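Local coordinates for alcohol dehydrogenase (Aeropyrum pernix, PDB 1H2B), which probably catalyses the NAD-dependent oxidation of alcohols as a zinc-containing dehydrogenase of a hyperthermophilic archaeon, at residues Ile102-Val107 and Val313-Leu318; Arg175-Ala180 and Lys207-Ala212; Ala232-Asp237 and Met247-Gly252. One frame throughout, in Å; residues are numbered along the deposited sequence. Where two conformers were deposited one is given.

Contact 1: Ile102-Val107 and Val313-Leu318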
# COMPACT_ATOMS: atom_id res chain seq x y z
N ILE B 102 -16.50 17.49 19.83
CA ILE B 102 -16.49 17.87 18.43
C ILE B 102 -17.23 16.77 17.69
O ILE B 102 -17.18 15.60 18.05
CB ILE B 102 -15.03 18.07 17.89
CG1 ILE B 102 -15.06 18.49 16.38
CG2 ILE B 102 -14.16 16.78 18.04
CD1 ILE B 102 -13.68 19.06 15.96
N LEU B 103 -17.97 17.17 16.67
CA LEU B 103 -18.84 16.22 15.97
C LEU B 103 -18.37 15.85 14.59
O LEU B 103 -18.20 16.72 13.72
CB LEU B 103 -20.29 16.74 15.86
CG LEU B 103 -20.90 17.15 17.20
CD1 LEU B 103 -22.36 17.67 17.01
CD2 LEU B 103 -20.93 15.96 18.14
N HIS B 104 -18.21 14.55 14.35
CA HIS B 104 -18.05 14.08 12.98
C HIS B 104 -19.35 14.37 12.21
O HIS B 104 -20.43 14.21 12.75
CB HIS B 104 -17.81 12.58 12.97
CG HIS B 104 -17.41 12.06 11.63
ND1 HIS B 104 -18.33 11.84 10.63
CD2 HIS B 104 -16.19 11.84 11.09
CE1 HIS B 104 -17.69 11.47 9.52
NE2 HIS B 104 -16.39 11.46 9.78
N PRO B 105 -19.25 14.90 10.99
CA PRO B 105 -20.49 15.37 10.36
C PRO B 105 -21.45 14.29 9.91
O PRO B 105 -22.58 14.64 9.59
CB PRO B 105 -20.00 16.23 9.18
CG PRO B 105 -18.55 15.94 9.02
CD PRO B 105 -18.05 15.23 10.20
N ALA B 106 -21.04 13.02 9.83
CA ALA B 106 -21.92 11.93 9.40
C ALA B 106 -22.56 11.26 10.60
O ALA B 106 -21.91 11.08 11.64
CB ALA B 106 -21.09 10.87 8.66
N VAL B 107 -23.84 10.95 10.50
CA VAL B 107 -24.53 10.17 11.49
C VAL B 107 -24.75 8.79 10.85
O VAL B 107 -25.48 8.67 9.85
CB VAL B 107 -25.88 10.86 11.87
CG1 VAL B 107 -26.75 9.86 12.68
CG2 VAL B 107 -25.62 12.11 12.67
N VAL B 313 -11.85 7.73 12.53
CA VAL B 313 -10.46 7.61 12.99
C VAL B 313 -9.62 8.81 12.52
O VAL B 313 -8.81 9.36 13.28
CB VAL B 313 -9.85 6.26 12.59
CG1 VAL B 313 -8.33 6.25 12.74
CG2 VAL B 313 -10.51 5.14 13.43
N GLU B 314 -9.84 9.23 11.29
CA GLU B 314 -9.14 10.41 10.75
C GLU B 314 -9.48 11.68 11.55
O GLU B 314 -8.60 12.48 11.83
CB GLU B 314 -9.51 10.60 9.27
CG GLU B 314 -8.79 9.54 8.44
CD GLU B 314 -9.29 9.40 7.01
OE1 GLU B 314 -10.44 9.79 6.70
OE2 GLU B 314 -8.50 8.86 6.19
N LEU B 315 -10.75 11.85 11.97
CA LEU B 315 -11.08 13.03 12.80
C LEU B 315 -10.33 12.92 14.13
O LEU B 315 -9.79 13.92 14.62
CB LEU B 315 -12.60 13.13 13.06
CG LEU B 315 -12.99 14.38 13.85
CD1 LEU B 315 -12.54 15.72 13.27
CD2 LEU B 315 -14.52 14.25 14.04
N HIS B 316 -10.27 11.71 14.69
CA HIS B 316 -9.54 11.54 15.94
C HIS B 316 -8.07 11.89 15.79
O HIS B 316 -7.51 12.58 16.65
CB HIS B 316 -9.69 10.08 16.39
CG HIS B 316 -9.21 9.86 17.78
ND1 HIS B 316 -10.01 10.07 18.88
CD2 HIS B 316 -7.99 9.54 18.25
CE1 HIS B 316 -9.30 9.84 19.98
NE2 HIS B 316 -8.07 9.53 19.61
N GLU B 317 -7.42 11.40 14.72
CA GLU B 317 -6.03 11.77 14.47
C GLU B 317 -5.82 13.28 14.31
O GLU B 317 -4.87 13.85 14.79
CB GLU B 317 -5.53 11.08 13.20
CG GLU B 317 -5.46 9.56 13.42
CD GLU B 317 -5.17 8.75 12.18
OE1 GLU B 317 -4.93 9.32 11.10
OE2 GLU B 317 -5.19 7.51 12.28
N LEU B 318 -6.73 13.93 13.57
CA LEU B 318 -6.61 15.35 13.38
C LEU B 318 -6.78 16.13 14.68
O LEU B 318 -6.04 17.08 14.92
CB LEU B 318 -7.61 15.79 12.27
CG LEU B 318 -7.65 17.30 12.09
CD1 LEU B 318 -6.38 17.94 11.50
CD2 LEU B 318 -8.87 17.60 11.21

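Contact 2: Arg175-Ala180 and Lys207-Ala212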
# COMPACT_ATOMS: atom_id res chain seq x y z
N ARG B 175 -7.84 13.96 5.36
CA ARG B 175 -7.96 12.78 4.50
C ARG B 175 -7.32 13.02 3.16
O ARG B 175 -6.61 12.14 2.62
CB ARG B 175 -9.42 12.36 4.32
CG ARG B 175 -9.56 11.08 3.48
CD ARG B 175 -11.01 10.68 3.46
NE ARG B 175 -11.37 9.52 2.66
CZ ARG B 175 -11.55 8.29 3.13
NH1 ARG B 175 -11.31 8.00 4.40
NH2 ARG B 175 -11.96 7.33 2.33
N ALA B 176 -7.51 14.21 2.59
CA ALA B 176 -6.91 14.50 1.31
C ALA B 176 -5.40 14.52 1.38
O ALA B 176 -4.74 14.06 0.46
CB ALA B 176 -7.48 15.86 0.78
N VAL B 177 -4.84 15.07 2.46
CA VAL B 177 -3.38 15.11 2.62
C VAL B 177 -2.84 13.70 2.84
O VAL B 177 -1.75 13.37 2.34
CB VAL B 177 -2.96 16.11 3.72
CG1 VAL B 177 -1.48 15.87 4.13
CG2 VAL B 177 -3.20 17.57 3.22
N LYS B 178 -3.57 12.86 3.58
CA LYS B 178 -3.19 11.42 3.67
C LYS B 178 -3.10 10.80 2.30
O LYS B 178 -2.11 10.09 2.00
CB LYS B 178 -4.19 10.64 4.50
CG LYS B 178 -4.17 11.03 5.95
CD LYS B 178 -4.79 9.93 6.81
CE LYS B 178 -3.89 9.60 7.98
NZ LYS B 178 -4.13 8.28 8.68
N LYS B 179 -4.08 11.05 1.43
CA LYS B 179 -3.98 10.55 0.06
C LYS B 179 -2.71 11.08 -0.63
O LYS B 179 -1.93 10.32 -1.20
CB LYS B 179 -5.21 10.96 -0.79
CG LYS B 179 -6.52 10.27 -0.43
CD LYS B 179 -7.54 10.77 -1.43
CE LYS B 179 -8.80 9.93 -1.39
NZ LYS B 179 -9.43 10.00 -0.07
N ALA B 180 -2.46 12.38 -0.50
CA ALA B 180 -1.31 13.01 -1.14
C ALA B 180 -0.01 12.38 -0.67
O ALA B 180 0.89 12.17 -1.50
CB ALA B 180 -1.29 14.52 -0.84
N LYS B 207 2.88 20.36 5.53
CA LYS B 207 4.19 20.50 6.20
C LYS B 207 4.46 19.53 7.35
O LYS B 207 5.63 19.19 7.63
CB LYS B 207 4.34 21.95 6.71
CG LYS B 207 4.37 23.01 5.62
CD LYS B 207 5.53 22.86 4.63
CE LYS B 207 6.87 22.99 5.34
NZ LYS B 207 7.98 23.14 4.36
N VAL B 208 3.41 19.14 8.06
CA VAL B 208 3.45 18.24 9.18
C VAL B 208 3.55 16.80 8.70
O VAL B 208 4.25 15.96 9.33
CB VAL B 208 2.12 18.39 10.04
CG1 VAL B 208 2.00 17.27 11.05
CG2 VAL B 208 2.10 19.75 10.70
N MET B 209 2.85 16.49 7.59
CA MET B 209 2.60 15.11 7.22
C MET B 209 3.46 14.60 6.05
O MET B 209 3.49 13.39 5.78
CB MET B 209 1.13 14.89 6.92
CG MET B 209 0.35 14.85 8.20
SD MET B 209 -1.29 15.09 7.76
CE MET B 209 -1.60 13.50 7.01
N THR B 210 4.13 15.52 5.36
CA THR B 210 5.00 15.14 4.25
C THR B 210 6.27 15.95 4.26
O THR B 210 6.32 17.01 4.89
CB THR B 210 4.32 15.39 2.89
OG1 THR B 210 4.45 16.75 2.47
CG2 THR B 210 2.78 15.12 2.91
N PRO B 211 7.28 15.47 3.56
CA PRO B 211 8.48 16.27 3.31
C PRO B 211 8.47 17.02 1.98
O PRO B 211 9.52 17.51 1.53
CB PRO B 211 9.57 15.20 3.32
CG PRO B 211 8.92 14.10 2.56
CD PRO B 211 7.47 14.09 3.08
N ALA B 212 7.31 17.17 1.34
CA ALA B 212 7.27 17.79 0.04
C ALA B 212 7.44 19.29 0.08
O ALA B 212 7.20 19.92 1.13
CB ALA B 212 5.96 17.45 -0.66

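Contact 3: Ala232-Asp237 and Met247-Gly252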
# COMPACT_ATOMS: atom_id res chain seq x y z
N ALA B 232 4.14 27.65 3.47
CA ALA B 232 4.31 27.32 2.06
C ALA B 232 5.71 27.73 1.62
O ALA B 232 6.20 28.82 2.01
CB ALA B 232 3.26 28.05 1.16
N ASP B 233 6.33 26.90 0.80
CA ASP B 233 7.66 27.18 0.29
C ASP B 233 7.63 28.25 -0.79
O ASP B 233 8.59 29.03 -0.96
CB ASP B 233 8.32 25.89 -0.19
CG ASP B 233 8.51 24.94 0.93
OD1 ASP B 233 7.78 23.93 1.06
OD2 ASP B 233 9.35 25.20 1.84
N HIS B 234 6.54 28.26 -1.56
CA HIS B 234 6.37 29.19 -2.65
C HIS B 234 4.89 29.49 -2.71
O HIS B 234 4.05 28.62 -2.39
CB HIS B 234 6.79 28.59 -4.01
CG HIS B 234 8.23 28.24 -4.10
ND1 HIS B 234 9.22 29.17 -4.33
CD2 HIS B 234 8.86 27.05 -3.96
CE1 HIS B 234 10.39 28.58 -4.31
NE2 HIS B 234 10.20 27.29 -4.10
N VAL B 235 4.56 30.72 -3.07
CA VAL B 235 3.15 31.02 -3.35
C VAL B 235 3.01 31.56 -4.74
O VAL B 235 3.93 32.21 -5.28
CB VAL B 235 2.52 31.98 -2.31
CG1 VAL B 235 2.63 31.37 -0.93
CG2 VAL B 235 3.17 33.39 -2.36
N VAL B 236 1.82 31.36 -5.31
CA VAL B 236 1.57 31.73 -6.69
C VAL B 236 0.20 32.38 -6.79
O VAL B 236 -0.82 31.85 -6.31
CB VAL B 236 1.61 30.47 -7.60
CG1 VAL B 236 0.92 30.75 -8.98
CG2 VAL B 236 3.00 29.96 -7.74
N ASP B 237 0.16 33.58 -7.43
CA ASP B 237 -1.11 34.26 -7.69
C ASP B 237 -1.69 33.68 -8.96
O ASP B 237 -1.12 33.84 -10.05
CB ASP B 237 -0.79 35.74 -7.92
CG ASP B 237 -2.02 36.58 -8.14
OD1 ASP B 237 -3.11 36.05 -8.47
OD2 ASP B 237 -1.94 37.82 -8.00
N MET B 247 5.07 25.57 -13.70
CA MET B 247 6.07 24.95 -14.57
C MET B 247 7.47 25.56 -14.39
O MET B 247 8.46 24.82 -14.30
CB MET B 247 5.60 24.89 -16.01
CG MET B 247 4.43 23.90 -16.20
SD MET B 247 4.94 22.24 -15.76
CE MET B 247 3.43 21.26 -16.10
N GLU B 248 7.55 26.88 -14.26
CA GLU B 248 8.85 27.51 -13.92
C GLU B 248 9.40 27.07 -12.56
O GLU B 248 10.59 26.77 -12.45
CB GLU B 248 8.74 29.04 -14.05
CG GLU B 248 8.63 29.51 -15.50
CD GLU B 248 8.40 31.02 -15.63
OE1 GLU B 248 8.65 31.76 -14.64
OE2 GLU B 248 7.97 31.48 -16.72
N LEU B 249 8.56 27.00 -11.53
CA LEU B 249 9.02 26.57 -10.21
C LEU B 249 9.56 25.15 -10.20
O LEU B 249 10.44 24.81 -9.40
CB LEU B 249 7.91 26.66 -9.17
CG LEU B 249 7.56 28.10 -8.78
CD1 LEU B 249 6.28 28.14 -8.04
CD2 LEU B 249 8.69 28.64 -7.88
N THR B 250 9.01 24.32 -11.09
CA THR B 250 9.36 22.92 -11.07
C THR B 250 10.26 22.56 -12.22
O THR B 250 10.42 21.37 -12.52
CB THR B 250 8.08 22.05 -11.12
OG1 THR B 250 7.33 22.39 -12.29
CG2 THR B 250 7.17 22.31 -9.93
N ARG B 251 10.83 23.57 -12.89
CA ARG B 251 11.77 23.36 -13.99
C ARG B 251 11.17 22.48 -15.10
O ARG B 251 11.86 21.65 -15.72
CB ARG B 251 13.12 22.82 -13.49
CG ARG B 251 13.84 23.77 -12.56
CD ARG B 251 15.15 23.22 -11.99
NE ARG B 251 16.10 24.30 -11.72
CZ ARG B 251 16.21 24.94 -10.55
NH1 ARG B 251 15.42 24.63 -9.52
NH2 ARG B 251 17.11 25.91 -10.42
N GLY B 252 9.86 22.66 -15.30
CA GLY B 252 9.10 22.06 -16.38
C GLY B 252 8.62 20.66 -16.08
O GLY B 252 8.03 20.00 -16.96

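Contact 1: Ile102-Val107 and Val313-Leu318
The imidazole of His104, which Leu315 approaches obliquely through CD2, has Pro105 CD over one face, 3.4 Å above the ring plane and displaced toward the rim, while Ala106 CA lies in plane at its edge. The ring is fixed by both nitrogens. His104 ND1 accepts from Ala106 N at 3.1 Å, a nearly straight bond (164°) whose donor is tilted somewhat from the ring plane, and NE2 bonds to the carbonyl oxygen of Gly310 on the loop before helix 312-323. A histidine suits this buried place because it can link two backbones and still offer carbon to apolar neighbours.

Leu315 carries the helix side of the contact. With CG anti to the backbone N (chi1 -177°), its branch reaches out from the helix to the strand end, where Leu315 CD2 lies 3.7 Å from His104 CA and 3.8 Å from His104 CB. The other methyl, Leu315 CD1, meets Ile102 CD1 more loosely at 4.4 Å. Ile171 of helix 166-181 touches both His104 and Leu315, and Ile149 of strand 148-150 packs on Ile102 and Leu315, so the leucine sits among apolar side chains from strand and helix.

The end of strand 100-103, in the GroES-like part, thus packs on helix 312-323, which follows the last parallel strand, where the chain probably re-enters the catalytic domain, beside Val309 of the NAD site.

Contact 2: Arg175-Ala180 and Lys207-Ala212
Apolar packing joins Val177 to Met209 and makes up most of this contact. Val177 CG1 touches both the sulfur and the terminal methyl of the methionine, its distance to Met209 SD being 3.7 Å, and it also lies 3.9 Å from Met209 CB. The thioether can follow the valine in this way because its chain runs extended as far as SD and then bends at chi3 (73°), laying CE beside the same methyl. Thr210 CG2 is 4.5 Å from Val177 CG1, a looser approach. A branched valine gives the helix a compact apolar knob, and an unbranched methionine is supple enough to drape across it.

A second kind of packing involves the aliphatic part of a charged residue. Lys178 CG lies 3.7 Å from Met209 CE, whereas its ammonium group is taken up by a salt bridge to Glu317 on helix 312-323. Lysine and methionine each have two conformers, of which this is one, so their ends are probably mobile.

The polar bonds of Thr210 serve its own chain: Thr210 OG1 accepts from Ala212 N at 3.1 Å, forming an ST turn, and is also hydrogen-bonded to Leu206 O, tying the chain to the last turn of its helix.

Helix 166-181 here packs against the C-terminal end of helix 197-209, the helix that follows the first strand of the Rossmann-type nucleotide-binding domain.

Contact 3: Ala232-Asp237 and Met247-Gly252
Strand 234-237 and the last turn of helix 242-249 come closest at His234 and Leu249, whose CA atoms are 8.4 Å apart, a spacing bridged by side chains alone. Leu249 supplies the bridge with both methyls. Leu249 CD2 sits over one face of the His234 imidazole, 3.8 Å from the ring centroid and 19° off its normal, which makes a CH-pi contact; displaced toward the rim, Leu249 CD2 is nearest to His234 ND1, at 3.6 Å. Leu249 CD1 meets Val236 CG2 at 3.8 Å and also lies near His234 CB. With CG anti to its own carbonyl carbon (chi1 -72°), the leucine fork is carried out to the strand.

His234 suits the partly exposed margin, giving a flat face to the methyl, while the beta-branched Val236 fits a buried strand position and also packs on Ile215 and Leu217 of the adjoining strand. Cutting Leu249 back to an alanine is likely to leave the imidazole face without its methyl and open a gap beside Val236.

Just beyond the leucine the helix ends in a Schellman motif: Gly252 N bonds to Met247 O at 2.8 Å and Arg251 N to Glu248 O at 3.2 Å. Arg251 takes the positive phi of the C-prime position, and the positive phi that follows favours a glycine, as Gly252 is. Edge strand 234-237 and helix 242-249 begin a beta-alpha-beta crossover to strand 255-260, inside the Rossmann-type parallel sheet.

Overall arrangement
Contact 1 is buried where the GroES-like part meets helix 312-323, beside the active-site region, whereas contacts 2 and 3 are partly exposed and lie farther from the centre of the chain. Chemistry follows place: the buried contact satisfies its imidazole through backbone bonds, contact 2 on a helix flank uses a flexible thioether and a charged chain, and contact 3 at the sheet edge combines a CH-pi face with one buried valine. Contacts 1 and 2 are joined by salt bridges from Glu314 to Arg175 and from Glu317 to Lys178, which tie helix 312-323 to helix 166-181. Contacts 2 and 3 meet through a long, weak ion pair between Lys207 and Asp233. Contacts 1 and 3 do not touch.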